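PDB 1JMX: amine Dehydrogenase from Pseudomonas putida, which probably oxidises primary amines to aldehydes and passes the electrons on through heme c, the present chain being the beta-propeller subunit of the complex. Local coordinates for residues Ile15-Leu23 / Cys37-Ala48; Tyr58-Tyr68 / Asn77-Ser85. One frame throughout, in Å; residues are numbered along the deposited sequence.

Contact 1: residues Ile15-Leu23 / Cys37-Ala48; sequences IVTNYPNNL and CVMPDKFGPGTA
Phe43 lays its ring against Thr17, Tyr19 and Asn21 where the chain of the beta-propeller leaves one blade and enters the next, an example of how an interblade crossing is pinned to the blade it departs from. With CG trans to the backbone N (chi1 -174°), the ring is turned back toward the turn that follows strand 12-18. Tyr19 CA stands over the centre of one face, 4.2 Å from the Phe43 ring centroid, while Gly46 N lies above the rim of the other; Thr17 CB and Asn21 OD1 meet the edge. The Tyr19 ring leans on it obliquely, planes 48° apart, and Phe43 CD2 sits over its centre, 3.7 Å from Tyr19 CE1. Beside this aromatic pair Thr17 OG1 donates to Gly46 O at 2.6 Å from above the carbonyl plane. A side chain on Gly46 would run into both Thr17 OG1 and Phe43 CE1, and the residue opens a G1 beta bulge facing Leu60.

The Asn21 amide turns its NH2 into the backbone of the crossing, where ND2 makes a weak bond to Pro40 O at 3.1 Å. Asn21 O receives Met39 N at 2.7 Å in a nearly straight bond (164°), extending the antiparallel pairing of strand 22-27 with strand 32-38, in which Leu23 and Cys37 form a hydrogen-bonded pair. Met39 SD rests on Leu23 CB, and a bend at chi3 brings CE against the Thr17 methyl.

Further out, Asn61 of the following blade positions the crossing, its ND2 bonding Asn21 OD1 and its OD1 bonding Gly44 N. Tyr19 OH is hydrogen-bonded to an acidic side chain of another protein chain, and it also accepts a hydrogen bond from a water, 2.6 Å from Tyr19 OH, that donates to Phe43 O as well.

Contact 2: residues Tyr58-Tyr68 / Asn77-Ser85; sequences YVLNNHYGDIY and NTFHANLSS
Gly65 O is gripped twice, by Leu83 N at 3.1 Å and by a water that donates to it and accepts from Ser84 OG, and so fixes the end of an antiparallel beta hairpin at the outer edge of a propeller blade. From there residues 66-68 and 77-82 run almost exactly antiparallel, at 172°. Ile67 and Ala81 form the hydrogen-bonded pair, with Ile67 N to Ala81 O and Ala81 N to Ile67 O both 2.9 Å. On their side of the sheet, Ile67 CD1 packs on Leu83 CD2, facing Phe97 and Val106 of the next blade. Tyr58 turns its ring edge toward the face of Phe79, planes 70° apart, with Tyr58 CE2 3.7 Å from Phe79 CD2.

The other side carries Asp66, Tyr68, His80 and Asn82. Tyr68 and His80 lie side by side, their rings nearly parallel but slid apart. Asp66 OD2 is met from above the carboxylate plane by Asn62 ND2 at 3.0 Å, while OD1, whose place is less certain, accepts from Asn82 ND2. An asparagine at Asp66 would keep the shape but is likely to leave the amide of Asn62 or of Asn82 without its acceptor. The remaining end of the Asn82 amide closes an Asx turn, its OD1 taking Ser84 N from above the carbonyl plane at 2.9 Å.

In the fold
From the N terminus, contact 1 first closes the hairpin of strands 22-27 and 32-38 and then follows the chain out of that blade to strand 47-50. Contact 2 comes after it in series, neither enclosed by it nor crossing it, and closes the hairpin of strands 66-71 and 76-82. The two meet in space, because strand 47-50 pairs with strand 56-61 in one sheet. Asp41 OD2 of the crossing probably bonds Tyr68 OH, 2.6 Å away, and Lys42 O probably accepts from Asn62 N. The disulfide between Cys37 and Cys75, just ahead of strand 76-82, adds a covalent tie between the outer parts of these neighbouring blades.

Contact 1: residues Ile15-Leu23 / Cys37-Ala48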
loop_
_atom_site.group_PDB
_atom_site.type_symbol
_atom_site.label_atom_id
_atom_site.label_comp_id
_atom_site.label_asym_id
_atom_site.label_seq_id
_atom_site.Cartn_x
_atom_site.Cartn_y
_atom_site.Cartn_z
ATOM N N ILE B 15 12.510 30.301 -7.552
ATOM C CA ILE B 15 12.785 29.131 -8.362
ATOM C C ILE B 15 11.938 27.963 -7.895
ATOM O O ILE B 15 11.665 27.807 -6.703
ATOM C CB ILE B 15 14.261 28.716 -8.352
ATOM C CG1 ILE B 15 14.731 28.402 -6.931
ATOM C CG2 ILE B 15 15.099 29.779 -9.018
ATOM C CD1 ILE B 15 16.079 27.692 -6.891
ATOM N N VAL B 16 11.476 27.184 -8.864
ATOM C CA VAL B 16 10.669 26.002 -8.607
ATOM C C VAL B 16 11.009 24.981 -9.677
ATOM O O VAL B 16 11.244 25.332 -10.830
ATOM C CB VAL B 16 9.126 26.284 -8.668
ATOM C CG1 VAL B 16 8.683 27.140 -7.504
ATOM C CG2 VAL B 16 8.741 26.943 -9.985
ATOM N N THR B 17 11.104 23.721 -9.286
ATOM C CA THR B 17 11.381 22.688 -10.263
ATOM C C THR B 17 10.057 21.994 -10.614
ATOM O O THR B 17 9.180 21.815 -9.775
ATOM C CB THR B 17 12.516 21.733 -9.817
ATOM O OG1 THR B 17 12.161 21.080 -8.594
ATOM C CG2 THR B 17 13.809 22.528 -9.610
ATOM N N ASN B 18 9.950 21.641 -11.884
ATOM C CA ASN B 18 8.767 21.070 -12.501
ATOM C C ASN B 18 9.127 19.680 -12.993
ATOM O O ASN B 18 10.264 19.464 -13.408
ATOM C CB ASN B 18 8.443 21.997 -13.663
ATOM C CG ASN B 18 7.212 21.634 -14.363
ATOM O OD1 ASN B 18 6.119 21.990 -13.943
ATOM N ND2 ASN B 18 7.366 20.947 -15.485
ATOM N N TYR B 19 8.126 18.815 -13.151
ATOM C CA TYR B 19 8.410 17.436 -13.527
ATOM C C TYR B 19 9.279 16.963 -14.664
ATOM O O TYR B 19 10.264 16.243 -14.373
ATOM C CB TYR B 19 7.220 16.492 -13.441
ATOM C CG TYR B 19 7.683 15.215 -12.780
ATOM C CD1 TYR B 19 7.436 14.989 -11.434
ATOM C CD2 TYR B 19 8.476 14.286 -13.472
ATOM C CE1 TYR B 19 7.961 13.889 -10.790
ATOM C CE2 TYR B 19 9.012 13.185 -12.835
ATOM C CZ TYR B 19 8.748 12.994 -11.492
ATOM O OH TYR B 19 9.264 11.906 -10.840
ATOM N N PRO B 20 8.944 17.285 -15.946
ATOM C CA PRO B 20 9.806 16.798 -17.043
ATOM C C PRO B 20 11.254 16.832 -16.526
ATOM O O PRO B 20 11.801 15.793 -16.142
ATOM C CB PRO B 20 9.518 17.796 -18.165
ATOM C CG PRO B 20 8.108 18.161 -17.923
ATOM C CD PRO B 20 8.038 18.341 -16.422
ATOM N N ASN B 21 11.734 18.045 -16.270
ATOM C CA ASN B 21 13.042 18.308 -15.682
ATOM C C ASN B 21 13.374 19.773 -15.875
ATOM O O ASN B 21 14.441 20.113 -16.357
ATOM C CB ASN B 21 14.145 17.419 -16.261
ATOM C CG ASN B 21 15.243 17.148 -15.257
ATOM O OD1 ASN B 21 15.074 17.403 -14.067
ATOM N ND2 ASN B 21 16.364 16.619 -15.721
ATOM N N ASN B 22 12.441 20.637 -15.492
ATOM C CA ASN B 22 12.624 22.076 -15.646
ATOM C C ASN B 22 12.879 22.780 -14.328
ATOM O O ASN B 22 12.478 22.318 -13.260
ATOM C CB ASN B 22 11.375 22.753 -16.240
ATOM C CG ASN B 22 10.763 21.996 -17.394
ATOM O OD1 ASN B 22 11.465 21.484 -18.268
ATOM N ND2 ASN B 22 9.428 21.945 -17.415
ATOM N N LEU B 23 13.515 23.934 -14.439
ATOM C CA LEU B 23 13.774 24.806 -13.310
ATOM C C LEU B 23 13.248 26.105 -13.884
ATOM O O LEU B 23 13.708 26.559 -14.928
ATOM C CB LEU B 23 15.267 24.917 -12.996
ATOM C CG LEU B 23 15.658 25.793 -11.797
ATOM C CD1 LEU B 23 17.039 25.401 -11.305
ATOM C CD2 LEU B 23 15.630 27.282 -12.157
ATOM N N CYS B 37 14.653 26.756 -17.502
ATOM C CA CYS B 37 15.902 26.080 -17.810
ATOM C C CYS B 37 15.628 24.588 -17.811
ATOM O O CYS B 37 14.962 24.078 -16.915
ATOM C CB CYS B 37 16.970 26.354 -16.736
ATOM S SG CYS B 37 17.616 28.051 -16.529
ATOM N N VAL B 38 16.096 23.894 -18.835
ATOM C CA VAL B 38 15.935 22.452 -18.868
ATOM C C VAL B 38 17.136 21.903 -18.092
ATOM O O VAL B 38 18.271 22.361 -18.266
ATOM C CB VAL B 38 15.916 21.902 -20.304
ATOM C CG1 VAL B 38 15.793 20.394 -20.289
ATOM C CG2 VAL B 38 14.753 22.505 -21.064
ATOM N N MET B 39 16.860 20.987 -17.173
ATOM C CA MET B 39 17.897 20.392 -16.359
ATOM C C MET B 39 18.425 19.081 -16.920
ATOM O O MET B 39 17.730 18.361 -17.638
ATOM C CB MET B 39 17.419 20.237 -14.918
ATOM C CG MET B 39 17.245 21.569 -14.230
ATOM S SD MET B 39 17.050 21.382 -12.481
ATOM C CE MET B 39 15.466 20.523 -12.424
ATOM N N PRO B 40 19.697 18.781 -16.627
ATOM C CA PRO B 40 20.339 17.561 -17.103
ATOM C C PRO B 40 19.852 16.301 -16.400
ATOM O O PRO B 40 19.397 16.335 -15.260
ATOM C CB PRO B 40 21.808 17.830 -16.813
ATOM C CG PRO B 40 21.745 18.628 -15.554
ATOM C CD PRO B 40 20.636 19.592 -15.829
ATOM N N ASP B 41 19.972 15.191 -17.111
ATOM C CA ASP B 41 19.578 13.882 -16.618
ATOM C C ASP B 41 18.084 13.741 -16.304
ATOM O O ASP B 41 17.248 14.168 -17.107
ATOM C CB ASP B 41 20.492 13.467 -15.459
ATOM C CG ASP B 41 21.957 13.394 -15.881
ATOM O OD1 ASP B 41 22.226 13.120 -17.072
ATOM O OD2 ASP B 41 22.841 13.625 -15.029
ATOM N N LYS B 42 17.745 13.143 -15.164
ATOM C CA LYS B 42 16.346 12.940 -14.803
ATOM C C LYS B 42 15.944 13.692 -13.535
ATOM O O LYS B 42 16.791 14.040 -12.723
ATOM C CB LYS B 42 16.066 11.441 -14.659
ATOM C CG LYS B 42 16.334 10.634 -15.933
ATOM C CD LYS B 42 15.289 10.944 -17.001
ATOM C CE LYS B 42 15.664 10.403 -18.385
ATOM N NZ LYS B 42 15.641 8.904 -18.487
ATOM N N PHE B 43 14.643 13.949 -13.397
ATOM C CA PHE B 43 14.067 14.665 -12.255
ATOM C C PHE B 43 13.852 13.752 -11.052
ATOM O O PHE B 43 13.592 12.562 -11.205
ATOM C CB PHE B 43 12.726 15.287 -12.666
ATOM C CG PHE B 43 12.095 16.167 -11.609
ATOM C CD1 PHE B 43 12.380 17.530 -11.562
ATOM C CD2 PHE B 43 11.190 15.640 -10.689
ATOM C CE1 PHE B 43 11.775 18.355 -10.622
ATOM C CE2 PHE B 43 10.582 16.454 -9.747
ATOM C CZ PHE B 43 10.876 17.821 -9.714
ATOM N N GLY B 44 13.927 14.333 -9.858
ATOM C CA GLY B 44 13.725 13.569 -8.643
ATOM C C GLY B 44 14.859 13.714 -7.654
ATOM O O GLY B 44 15.940 13.188 -7.893
ATOM N N PRO B 45 14.654 14.427 -6.534
ATOM C CA PRO B 45 13.412 15.107 -6.147
ATOM C C PRO B 45 13.260 16.493 -6.766
ATOM O O PRO B 45 12.171 17.061 -6.780
ATOM C CB PRO B 45 13.549 15.203 -4.636
ATOM C CG PRO B 45 15.015 15.424 -4.452
ATOM C CD PRO B 45 15.620 14.430 -5.417
ATOM N N GLY B 46 14.357 17.023 -7.291
ATOM C CA GLY B 46 14.332 18.342 -7.888
ATOM C C GLY B 46 14.435 19.430 -6.836
ATOM O O GLY B 46 14.196 20.589 -7.123
ATOM N N THR B 47 14.806 19.058 -5.621
ATOM C CA THR B 47 14.933 20.007 -4.525
ATOM C C THR B 47 16.085 20.977 -4.768
ATOM O O THR B 47 17.236 20.554 -4.914
ATOM C CB THR B 47 15.156 19.269 -3.195
ATOM O OG1 THR B 47 14.049 18.396 -2.952
ATOM C CG2 THR B 47 15.283 20.254 -2.036
ATOM N N ALA B 48 15.778 22.275 -4.778
ATOM C CA ALA B 48 16.790 23.299 -5.022
ATOM C C ALA B 48 16.983 24.317 -3.907
ATOM O O ALA B 48 16.085 24.565 -3.096
ATOM C CB ALA B 48 16.497 24.031 -6.330
HETATM O O HOH W 1 11.429 10.652 -10.204
HETATM O O HOH W 2 12.805 13.313 -15.926
#

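Contact 2: residues Tyr58-Tyr68 / Asn77-Ser85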
loop_
_atom_site.group_PDB
_atom_site.type_symbol
_atom_site.label_atom_id
_atom_site.label_comp_id
_atom_site.label_asym_id
_atom_site.label_seq_id
_atom_site.Cartn_x
_atom_site.Cartn_y
_atom_site.Cartn_z
ATOM N N TYR B 58 21.567 25.092 -6.657
ATOM C CA TYR B 58 22.075 23.733 -6.514
ATOM C C TYR B 58 20.867 22.826 -6.324
ATOM O O TYR B 58 20.026 23.083 -5.464
ATOM C CB TYR B 58 23.077 23.627 -5.362
ATOM C CG TYR B 58 24.411 24.259 -5.701
ATOM C CD1 TYR B 58 24.663 25.601 -5.411
ATOM C CD2 TYR B 58 25.408 23.524 -6.342
ATOM C CE1 TYR B 58 25.870 26.190 -5.747
ATOM C CE2 TYR B 58 26.618 24.107 -6.686
ATOM C CZ TYR B 58 26.845 25.442 -6.384
ATOM O OH TYR B 58 28.047 26.028 -6.719
ATOM N N VAL B 59 20.781 21.791 -7.161
ATOM C CA VAL B 59 19.648 20.862 -7.178
ATOM C C VAL B 59 19.965 19.375 -6.994
ATOM O O VAL B 59 20.820 18.820 -7.688
ATOM C CB VAL B 59 18.869 21.007 -8.527
ATOM C CG1 VAL B 59 17.544 20.254 -8.480
ATOM C CG2 VAL B 59 18.637 22.477 -8.858
ATOM N N LEU B 60 19.261 18.740 -6.058
ATOM C CA LEU B 60 19.397 17.304 -5.804
ATOM C C LEU B 60 18.436 16.720 -6.830
ATOM O O LEU B 60 17.229 16.942 -6.749
ATOM C CB LEU B 60 18.908 16.946 -4.399
ATOM C CG LEU B 60 19.504 15.755 -3.639
ATOM C CD1 LEU B 60 18.416 15.148 -2.766
ATOM C CD2 LEU B 60 20.095 14.708 -4.558
ATOM N N ASN B 61 18.979 16.016 -7.813
ATOM C CA ASN B 61 18.171 15.447 -8.874
ATOM C C ASN B 61 18.634 14.047 -9.253
ATOM O O ASN B 61 19.370 13.402 -8.508
ATOM C CB ASN B 61 18.245 16.360 -10.100
ATOM C CG ASN B 61 16.880 16.682 -10.678
ATOM O OD1 ASN B 61 15.843 16.351 -10.098
ATOM N ND2 ASN B 61 16.877 17.334 -11.825
ATOM N N ASN B 62 18.164 13.585 -10.407
ATOM C CA ASN B 62 18.506 12.272 -10.948
ATOM C C ASN B 62 18.242 11.134 -9.971
ATOM O O ASN B 62 19.109 10.293 -9.715
ATOM C CB ASN B 62 19.961 12.249 -11.412
ATOM C CG ASN B 62 20.190 11.284 -12.547
ATOM O OD1 ASN B 62 19.349 11.141 -13.431
ATOM N ND2 ASN B 62 21.328 10.613 -12.532
ATOM N N HIS B 63 17.036 11.139 -9.414
ATOM C CA HIS B 63 16.594 10.124 -8.467
ATOM C C HIS B 63 17.408 10.054 -7.182
ATOM O O HIS B 63 17.853 8.979 -6.770
ATOM C CB HIS B 63 16.518 8.756 -9.155
ATOM C CG HIS B 63 15.692 8.762 -10.402
ATOM N ND1 HIS B 63 14.319 8.872 -10.383
ATOM C CD2 HIS B 63 16.046 8.728 -11.706
ATOM C CE1 HIS B 63 13.863 8.910 -11.621
ATOM N NE2 HIS B 63 14.891 8.824 -12.443
ATOM N N TYR B 64 17.594 11.218 -6.557
ATOM C CA TYR B 64 18.315 11.349 -5.287
ATOM C C TYR B 64 19.759 10.845 -5.323
ATOM O O TYR B 64 20.304 10.454 -4.293
ATOM C CB TYR B 64 17.551 10.612 -4.175
ATOM C CG TYR B 64 16.090 11.008 -4.032
ATOM C CD1 TYR B 64 15.143 10.624 -4.984
ATOM C CD2 TYR B 64 15.660 11.773 -2.949
ATOM C CE1 TYR B 64 13.814 10.994 -4.864
ATOM C CE2 TYR B 64 14.329 12.147 -2.819
ATOM C CZ TYR B 64 13.409 11.757 -3.780
ATOM O OH TYR B 64 12.095 12.151 -3.666
ATOM N N GLY B 65 20.388 10.879 -6.494
ATOM C CA GLY B 65 21.749 10.387 -6.597
ATOM C C GLY B 65 22.809 11.338 -7.119
ATOM O O GLY B 65 23.960 10.933 -7.267
ATOM N N ASP B 66 22.435 12.589 -7.393
ATOM C CA ASP B 66 23.364 13.590 -7.921
ATOM C C ASP B 66 22.991 15.004 -7.490
ATOM O O ASP B 66 21.846 15.271 -7.146
ATOM C CB ASP B 66 23.352 13.575 -9.456
ATOM C CG ASP B 66 23.802 12.262 -10.042
ATOM O OD1 ASP B 66 24.994 12.145 -10.377
ATOM O OD2 ASP B 66 22.965 11.353 -10.182
ATOM N N ILE B 67 23.960 15.913 -7.554
ATOM C CA ILE B 67 23.753 17.319 -7.217
ATOM C C ILE B 67 24.287 18.154 -8.389
ATOM O O ILE B 67 25.405 17.944 -8.836
ATOM C CB ILE B 67 24.470 17.698 -5.908
ATOM C CG1 ILE B 67 23.936 16.842 -4.760
ATOM C CG2 ILE B 67 24.244 19.159 -5.589
ATOM C CD1 ILE B 67 24.669 17.036 -3.470
ATOM N N TYR B 68 23.456 19.045 -8.927
ATOM C CA TYR B 68 23.832 19.895 -10.057
ATOM C C TYR B 68 23.798 21.376 -9.701
ATOM O O TYR B 68 23.011 21.816 -8.870
ATOM C CB TYR B 68 22.891 19.669 -11.243
ATOM C CG TYR B 68 22.684 18.219 -11.610
ATOM C CD1 TYR B 68 21.817 17.411 -10.875
ATOM C CD2 TYR B 68 23.367 17.647 -12.678
ATOM C CE1 TYR B 68 21.636 16.070 -11.189
ATOM C CE2 TYR B 68 23.192 16.304 -13.002
ATOM C CZ TYR B 68 22.326 15.522 -12.252
ATOM O OH TYR B 68 22.156 14.193 -12.551
ATOM N N ASN B 77 24.869 24.375 -16.784
ATOM C CA ASN B 77 25.213 23.380 -15.773
ATOM C C ASN B 77 26.700 23.578 -15.445
ATOM O O ASN B 77 27.579 23.123 -16.175
ATOM C CB ASN B 77 24.956 21.977 -16.329
ATOM C CG ASN B 77 25.243 20.878 -15.321
ATOM O OD1 ASN B 77 25.395 21.130 -14.123
ATOM N ND2 ASN B 77 25.312 19.649 -15.805
ATOM N N THR B 78 26.959 24.290 -14.355
ATOM C CA THR B 78 28.315 24.615 -13.921
ATOM C C THR B 78 28.942 23.669 -12.895
ATOM O O THR B 78 30.153 23.712 -12.654
ATOM C CB THR B 78 28.360 26.037 -13.324
ATOM O OG1 THR B 78 27.473 26.105 -12.201
ATOM C CG2 THR B 78 27.949 27.072 -14.364
ATOM N N PHE B 79 28.123 22.837 -12.266
ATOM C CA PHE B 79 28.627 21.920 -11.262
ATOM C C PHE B 79 27.847 20.633 -11.285
ATOM O O PHE B 79 26.655 20.614 -11.576
ATOM C CB PHE B 79 28.521 22.554 -9.875
ATOM C CG PHE B 79 28.913 21.637 -8.756
ATOM C CD1 PHE B 79 30.248 21.453 -8.426
ATOM C CD2 PHE B 79 27.941 20.965 -8.018
ATOM C CE1 PHE B 79 30.617 20.621 -7.381
ATOM C CE2 PHE B 79 28.298 20.126 -6.967
ATOM C CZ PHE B 79 29.643 19.956 -6.648
ATOM N N HIS B 80 28.544 19.545 -11.003
ATOM C CA HIS B 80 27.917 18.246 -10.955
ATOM C C HIS B 80 28.711 17.315 -10.060
ATOM O O HIS B 80 29.908 17.109 -10.253
ATOM C CB HIS B 80 27.767 17.637 -12.346
ATOM C CG HIS B 80 27.311 16.213 -12.316
ATOM N ND1 HIS B 80 26.227 15.801 -11.573
ATOM C CD2 HIS B 80 27.838 15.091 -12.860
ATOM C CE1 HIS B 80 26.108 14.488 -11.656
ATOM N NE2 HIS B 80 27.074 14.033 -12.432
ATOM N N ALA B 81 28.028 16.768 -9.066
ATOM C CA ALA B 81 28.625 15.841 -8.125
ATOM C C ALA B 81 27.773 14.589 -8.075
ATOM O O ALA B 81 26.568 14.658 -7.872
ATOM C CB ALA B 81 28.712 16.475 -6.745
ATOM N N ASN B 82 28.388 13.453 -8.356
ATOM C CA ASN B 82 27.678 12.194 -8.299
ATOM C C ASN B 82 27.932 11.654 -6.902
ATOM O O ASN B 82 29.051 11.731 -6.396
ATOM C CB ASN B 82 28.196 11.230 -9.367
ATOM C CG ASN B 82 27.658 9.832 -9.194
ATOM O OD1 ASN B 82 28.380 8.933 -8.793
ATOM N ND2 ASN B 82 26.382 9.651 -9.463
ATOM N N LEU B 83 26.885 11.115 -6.285
ATOM C CA LEU B 83 26.973 10.587 -4.934
ATOM C C LEU B 83 27.380 9.115 -4.826
ATOM O O LEU B 83 27.327 8.529 -3.746
ATOM C CB LEU B 83 25.657 10.843 -4.196
ATOM C CG LEU B 83 25.174 12.297 -4.216
ATOM C CD1 LEU B 83 23.906 12.419 -3.393
ATOM C CD2 LEU B 83 26.250 13.242 -3.686
ATOM N N SER B 84 27.837 8.533 -5.930
ATOM C CA SER B 84 28.264 7.133 -5.941
ATOM C C SER B 84 29.713 7.002 -6.386
ATOM O O SER B 84 30.002 6.304 -7.359
ATOM C CB SER B 84 27.380 6.311 -6.878
ATOM O OG SER B 84 26.038 6.361 -6.468
ATOM N N SER B 85 30.622 7.651 -5.665
ATOM C CA SER B 85 32.041 7.613 -6.007
ATOM C C SER B 85 32.791 6.405 -5.453
ATOM O O SER B 85 33.894 6.106 -5.907
ATOM C CB SER B 85 32.733 8.903 -5.580
ATOM O OG SER B 85 32.617 9.091 -4.186
HETATM O O HOH W 3 29.015 26.279 -9.808
HETATM O O HOH W 4 24.407 8.293 -6.849
HETATM O O HOH W 5 23.899 8.350 -9.728
#